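Local coordinates for transcriptional regulator, GntR family (Ralstonia eutropha, PDB 3IHU), which probably binds DNA as a transcription factor, pairing a GntR-type winged-helix domain with an all-helical FCD domain, at residues Arg80-Ala94 against Pro162-Arg174. Numbering follows the deposited sequence.
Sequences RRLSLQETLDVLDVA and PTIHMPIVHAQHR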
loop_
_atom_site.group_PDB
_atom_site.type_symbol
_atom_site.label_atom_id
_atom_site.label_comp_id
_atom_site.label_asym_id
_atom_site.label_seq_id
_atom_site.Cartn_x
_atom_site.Cartn_y
_atom_site.Cartn_z
ATOM N N ARG A 80 -1.720 9.330 -12.312
ATOM C CA ARG A 80 -1.352 10.645 -11.748
ATOM C C ARG A 80 0.126 10.682 -11.310
ATOM O O ARG A 80 0.708 9.653 -10.983
ATOM C CB ARG A 80 -2.277 10.989 -10.567
ATOM C CG ARG A 80 -3.692 11.342 -11.045
ATOM C CD ARG A 80 -4.579 11.938 -9.915
ATOM N NE ARG A 80 -4.100 13.252 -9.516
ATOM C CZ ARG A 80 -3.821 13.612 -8.269
ATOM N NH1 ARG A 80 -4.022 12.770 -7.248
ATOM N NH2 ARG A 80 -3.371 14.836 -8.030
ATOM N N ARG A 81 0.716 11.869 -11.362
ATOM C CA ARG A 81 1.935 12.196 -10.632
ATOM C C ARG A 81 1.552 13.247 -9.651
ATOM O O ARG A 81 0.810 14.141 -10.013
ATOM C CB ARG A 81 2.978 12.859 -11.536
ATOM C CG ARG A 81 3.669 11.982 -12.520
ATOM C CD ARG A 81 4.875 12.785 -13.105
ATOM N NE ARG A 81 5.617 12.010 -14.116
ATOM C CZ ARG A 81 5.400 12.052 -15.432
ATOM N NH1 ARG A 81 4.466 12.839 -15.951
ATOM N NH2 ARG A 81 6.127 11.306 -16.248
ATOM N N LEU A 82 2.116 13.219 -8.453
ATOM C CA LEU A 82 1.781 14.174 -7.423
ATOM C C LEU A 82 2.821 15.263 -7.314
ATOM O O LEU A 82 4.005 15.026 -7.382
ATOM C CB LEU A 82 1.662 13.451 -6.069
ATOM C CG LEU A 82 0.700 12.230 -6.061
ATOM C CD1 LEU A 82 0.572 11.620 -4.667
ATOM C CD2 LEU A 82 -0.664 12.608 -6.548
ATOM N N SER A 83 2.363 16.472 -7.031
ATOM C CA SER A 83 3.256 17.490 -6.562
ATOM C C SER A 83 3.779 17.150 -5.173
ATOM O O SER A 83 3.249 16.305 -4.472
ATOM C CB SER A 83 2.529 18.827 -6.523
ATOM O OG SER A 83 1.538 18.811 -5.507
ATOM N N LEU A 84 4.779 17.898 -4.733
ATOM C CA LEU A 84 5.335 17.679 -3.425
ATOM C C LEU A 84 4.267 17.912 -2.372
ATOM O O LEU A 84 4.129 17.095 -1.473
ATOM C CB LEU A 84 6.556 18.584 -3.141
ATOM C CG LEU A 84 7.250 18.361 -1.770
ATOM C CD1 LEU A 84 7.550 16.885 -1.498
ATOM C CD2 LEU A 84 8.558 19.192 -1.684
ATOM N N GLN A 85 3.506 18.992 -2.495
ATOM C CA GLN A 85 2.485 19.320 -1.490
ATOM C C GLN A 85 1.433 18.202 -1.478
ATOM O O GLN A 85 0.923 17.846 -0.418
ATOM C CB GLN A 85 1.784 20.639 -1.811
ATOM C CG GLN A 85 0.741 21.038 -0.770
ATOM C CD GLN A 85 1.371 21.177 0.599
ATOM O OE1 GLN A 85 2.331 21.937 0.760
ATOM N NE2 GLN A 85 0.895 20.381 1.574
ATOM N N GLU A 86 1.115 17.674 -2.659
ATOM C CA GLU A 86 0.092 16.662 -2.746
ATOM C C GLU A 86 0.608 15.372 -2.059
ATOM O O GLU A 86 -0.142 14.687 -1.395
ATOM C CB GLU A 86 -0.333 16.356 -4.170
ATOM C CG GLU A 86 -1.221 17.437 -4.831
ATOM C CD GLU A 86 -1.380 17.232 -6.351
ATOM O OE1 GLU A 86 -0.504 16.618 -7.020
ATOM O OE2 GLU A 86 -2.405 17.694 -6.887
ATOM N N THR A 87 1.894 15.080 -2.237
ATOM C CA THR A 87 2.515 13.939 -1.568
ATOM C C THR A 87 2.483 14.110 -0.056
ATOM O O THR A 87 2.127 13.195 0.693
ATOM C CB THR A 87 3.978 13.755 -2.106
ATOM O OG1 THR A 87 3.913 13.468 -3.507
ATOM C CG2 THR A 87 4.673 12.653 -1.374
ATOM N N LEU A 88 2.875 15.274 0.417
ATOM C CA LEU A 88 2.878 15.527 1.842
ATOM C C LEU A 88 1.455 15.395 2.438
ATOM O O LEU A 88 1.278 14.909 3.554
ATOM C CB LEU A 88 3.451 16.888 2.145
ATOM C CG LEU A 88 4.962 17.033 1.856
ATOM C CD1 LEU A 88 5.387 18.510 1.993
ATOM C CD2 LEU A 88 5.771 16.097 2.789
ATOM N N ASP A 89 0.460 15.833 1.667
ATOM C CA ASP A 89 -0.950 15.741 2.103
ATOM C C ASP A 89 -1.398 14.282 2.163
ATOM O O ASP A 89 -2.063 13.890 3.119
ATOM C CB ASP A 89 -1.865 16.616 1.217
ATOM C CG ASP A 89 -1.743 18.118 1.505
ATOM O OD1 ASP A 89 -1.051 18.558 2.465
ATOM O OD2 ASP A 89 -2.366 18.894 0.740
ATOM N N VAL A 90 -1.015 13.455 1.169
ATOM C CA VAL A 90 -1.256 12.059 1.231
ATOM C C VAL A 90 -0.567 11.396 2.477
ATOM O O VAL A 90 -1.140 10.570 3.158
ATOM C CB VAL A 90 -0.806 11.347 -0.064
ATOM C CG1 VAL A 90 -0.698 9.830 0.146
ATOM C CG2 VAL A 90 -1.710 11.727 -1.249
ATOM N N LEU A 91 0.683 11.720 2.733
ATOM C CA LEU A 91 1.394 11.145 3.869
ATOM C C LEU A 91 0.738 11.557 5.188
ATOM O O LEU A 91 0.755 10.841 6.136
ATOM C CB LEU A 91 2.838 11.605 3.841
ATOM C CG LEU A 91 3.700 11.085 2.679
ATOM C CD1 LEU A 91 4.966 11.909 2.597
ATOM C CD2 LEU A 91 3.985 9.567 2.887
ATOM N N ASP A 92 0.139 12.734 5.226
ATOM C CA ASP A 92 -0.544 13.214 6.442
ATOM C C ASP A 92 -1.698 12.257 6.810
ATOM O O ASP A 92 -1.860 11.863 7.988
ATOM C CB ASP A 92 -1.089 14.641 6.237
ATOM C CG ASP A 92 -0.098 15.723 6.640
ATOM O OD1 ASP A 92 0.888 15.376 7.304
ATOM O OD2 ASP A 92 -0.347 16.927 6.330
ATOM N N VAL A 93 -2.476 11.872 5.807
ATOM C CA VAL A 93 -3.526 10.901 5.996
ATOM C C VAL A 93 -2.980 9.446 6.246
ATOM O O VAL A 93 -3.439 8.782 7.148
ATOM C CB VAL A 93 -4.432 10.848 4.763
ATOM C CG1 VAL A 93 -5.407 9.696 4.862
ATOM C CG2 VAL A 93 -5.181 12.233 4.586
ATOM N N ALA A 94 -2.009 8.995 5.448
ATOM C CA ALA A 94 -1.400 7.693 5.641
ATOM C C ALA A 94 -0.792 7.540 7.004
ATOM O O ALA A 94 -0.886 6.492 7.587
ATOM C CB ALA A 94 -0.362 7.358 4.524
ATOM N N PRO A 162 -6.904 0.839 0.648
ATOM C CA PRO A 162 -6.015 1.307 -0.453
ATOM C C PRO A 162 -5.227 2.595 -0.212
ATOM O O PRO A 162 -4.082 2.707 -0.647
ATOM C CB PRO A 162 -6.979 1.470 -1.628
ATOM C CG PRO A 162 -8.104 0.501 -1.347
ATOM C CD PRO A 162 -8.222 0.380 0.146
ATOM N N THR A 163 -5.782 3.578 0.481
ATOM C CA THR A 163 -5.003 4.778 0.774
ATOM C C THR A 163 -3.711 4.471 1.534
ATOM O O THR A 163 -2.671 5.099 1.301
ATOM C CB THR A 163 -5.788 5.777 1.629
ATOM O OG1 THR A 163 -6.986 6.151 0.927
ATOM C CG2 THR A 163 -4.909 7.053 1.908
ATOM N N ILE A 164 -3.794 3.506 2.447
ATOM C CA ILE A 164 -2.685 3.180 3.343
ATOM C C ILE A 164 -1.434 2.814 2.574
ATOM O O ILE A 164 -0.324 3.075 3.019
ATOM C CB ILE A 164 -3.115 2.037 4.303
ATOM C CG1 ILE A 164 -3.899 2.601 5.469
ATOM C CG2 ILE A 164 -1.937 1.307 4.835
ATOM C CD1 ILE A 164 -4.760 1.590 6.157
ATOM N N HIS A 165 -1.613 2.242 1.400
ATOM C CA HIS A 165 -0.505 1.670 0.620
ATOM C C HIS A 165 0.350 2.712 -0.119
ATOM O O HIS A 165 1.520 2.443 -0.427
ATOM C CB HIS A 165 -1.076 0.658 -0.399
ATOM C CG HIS A 165 -1.745 -0.515 0.234
ATOM N ND1 HIS A 165 -1.090 -1.358 1.103
ATOM C CD2 HIS A 165 -3.005 -1.001 0.119
ATOM C CE1 HIS A 165 -1.909 -2.321 1.489
ATOM N NE2 HIS A 165 -3.082 -2.118 0.916
HETATM N N MSE A 166 -0.260 3.861 -0.428
HETATM C CA MSE A 166 0.411 4.968 -1.132
HETATM C C MSE A 166 1.143 4.590 -2.403
HETATM O O MSE A 166 2.324 4.864 -2.552
HETATM C CB MSE A 166 1.395 5.647 -0.194
HETATM C CG MSE A 166 0.755 6.356 0.889
HETATM SE SE MSE A 166 2.120 7.296 1.770
HETATM C CE MSE A 166 2.691 5.908 3.021
ATOM N N PRO A 167 0.435 3.967 -3.347
ATOM C CA PRO A 167 1.084 3.404 -4.552
ATOM C C PRO A 167 1.784 4.437 -5.404
ATOM O O PRO A 167 2.903 4.201 -5.844
ATOM C CB PRO A 167 -0.079 2.726 -5.316
ATOM C CG PRO A 167 -1.358 3.231 -4.645
ATOM C CD PRO A 167 -1.000 3.632 -3.259
ATOM N N ILE A 168 1.176 5.603 -5.607
ATOM C CA ILE A 168 1.843 6.641 -6.387
ATOM C C ILE A 168 3.105 7.137 -5.704
ATOM O O ILE A 168 4.145 7.185 -6.344
ATOM C CB ILE A 168 0.977 7.879 -6.725
ATOM C CG1 ILE A 168 -0.300 7.471 -7.416
ATOM C CG2 ILE A 168 1.764 8.819 -7.692
ATOM C CD1 ILE A 168 -0.048 6.989 -8.785
ATOM N N VAL A 169 3.017 7.482 -4.428
ATOM C CA VAL A 169 4.173 7.894 -3.624
ATOM C C VAL A 169 5.291 6.829 -3.686
ATOM O O VAL A 169 6.455 7.132 -3.954
ATOM C CB VAL A 169 3.758 8.159 -2.143
ATOM C CG1 VAL A 169 4.974 8.529 -1.285
ATOM C CG2 VAL A 169 2.730 9.250 -2.070
ATOM N N HIS A 170 4.921 5.579 -3.488
ATOM C CA HIS A 170 5.893 4.465 -3.594
ATOM C C HIS A 170 6.652 4.577 -4.885
ATOM O O HIS A 170 7.861 4.585 -4.882
ATOM C CB HIS A 170 5.181 3.119 -3.527
ATOM C CG HIS A 170 6.101 1.952 -3.357
ATOM N ND1 HIS A 170 6.924 1.490 -4.373
ATOM C CD2 HIS A 170 6.322 1.146 -2.293
ATOM C CE1 HIS A 170 7.622 0.456 -3.935
ATOM N NE2 HIS A 170 7.289 0.237 -2.671
ATOM N N ALA A 171 5.931 4.697 -6.000
ATOM C CA ALA A 171 6.551 4.724 -7.326
ATOM C C ALA A 171 7.323 5.988 -7.591
ATOM O O ALA A 171 8.507 5.970 -7.894
ATOM C CB ALA A 171 5.442 4.512 -8.416
ATOM N N GLN A 172 6.664 7.132 -7.455
ATOM C CA GLN A 172 7.266 8.398 -7.821
ATOM C C GLN A 172 8.410 8.742 -6.893
ATOM O O GLN A 172 9.316 9.415 -7.293
ATOM C CB GLN A 172 6.187 9.494 -7.733
ATOM C CG GLN A 172 6.565 10.853 -8.200
ATOM C CD GLN A 172 5.401 11.820 -8.076
ATOM O OE1 GLN A 172 4.241 11.416 -7.975
ATOM N NE2 GLN A 172 5.709 13.091 -8.112
ATOM N N HIS A 173 8.366 8.310 -5.631
ATOM C CA HIS A 173 9.435 8.670 -4.700
ATOM C C HIS A 173 10.380 7.520 -4.374
ATOM O O HIS A 173 11.160 7.614 -3.407
ATOM C CB HIS A 173 8.872 9.353 -3.469
ATOM C CG HIS A 173 8.291 10.681 -3.783
ATOM N ND1 HIS A 173 9.064 11.813 -3.919
ATOM C CD2 HIS A 173 7.023 11.054 -4.058
ATOM C CE1 HIS A 173 8.288 12.830 -4.247
ATOM N NE2 HIS A 173 7.048 12.392 -4.362
ATOM N N ARG A 174 10.362 6.482 -5.224
ATOM C CA ARG A 174 11.398 5.441 -5.198
ATOM C C ARG A 174 11.548 4.854 -3.779
ATOM O O ARG A 174 12.644 4.842 -3.226
ATOM C CB ARG A 174 12.743 6.011 -5.721
ATOM C CG ARG A 174 12.793 6.257 -7.260
ATOM C CD ARG A 174 14.167 6.840 -7.704
HETATM O O HOH W 1 5.825 14.696 -5.405
HETATM O O HOH W 2 4.109 11.006 -4.947
#
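Where the winged-helix domain of this GntR-family regulator passes into its helical FCD domain, Leu82 in the linker after strand 77-79 is held by Gln172 at the end of helix 167-172. With CG anti to the backbone N (chi1 -174°) and the chain extended beyond it, Gln172 lays its amide along the Leu82 backbone and grips both polar atoms of that residue. Leu82 N donates to an in-plane lone pair of OE1 of Gln172 at 2.8 Å, nearly straight (171°), and NE2 of Gln172 returns a bond to Leu82 O at 2.7 Å. This pair of bonds fixes the rotation of the amide. The Leu82 side chain crosses that of Ile168 obliquely, CG to CG2 3.9 Å, and Ile168 also touches Leu29 of helix 17-31 in the winged-helix domain.

Helix 84-94 then starts with a capping box between Ser83 and Glu86, and Glu86 OE2 also meets the guanidinium edge of Arg80 in a salt bridge. The helix crosses 167-172 at -128°. From helix 167-172 the side chain of Val169 points into the interface, its CG2 touching CG2 of Thr87 (4.0 Å) and CG1 of Val90, while Ile216 of helix 198-219 adds to its apolar surroundings. Farther along, selenomethionine Met166, modelled in two conformers, lies beside Val90 and Ala94, and CG2 of Thr163 meets CG1 of Val93. Two waters tie the polar end together: one bridges Thr87 OG1 and, weakly, Gln172 OE1; the other donates to Leu82 O, bonds to Thr87 OG1, and lies in the ring plane of His173, 2.8 Å from its NE2.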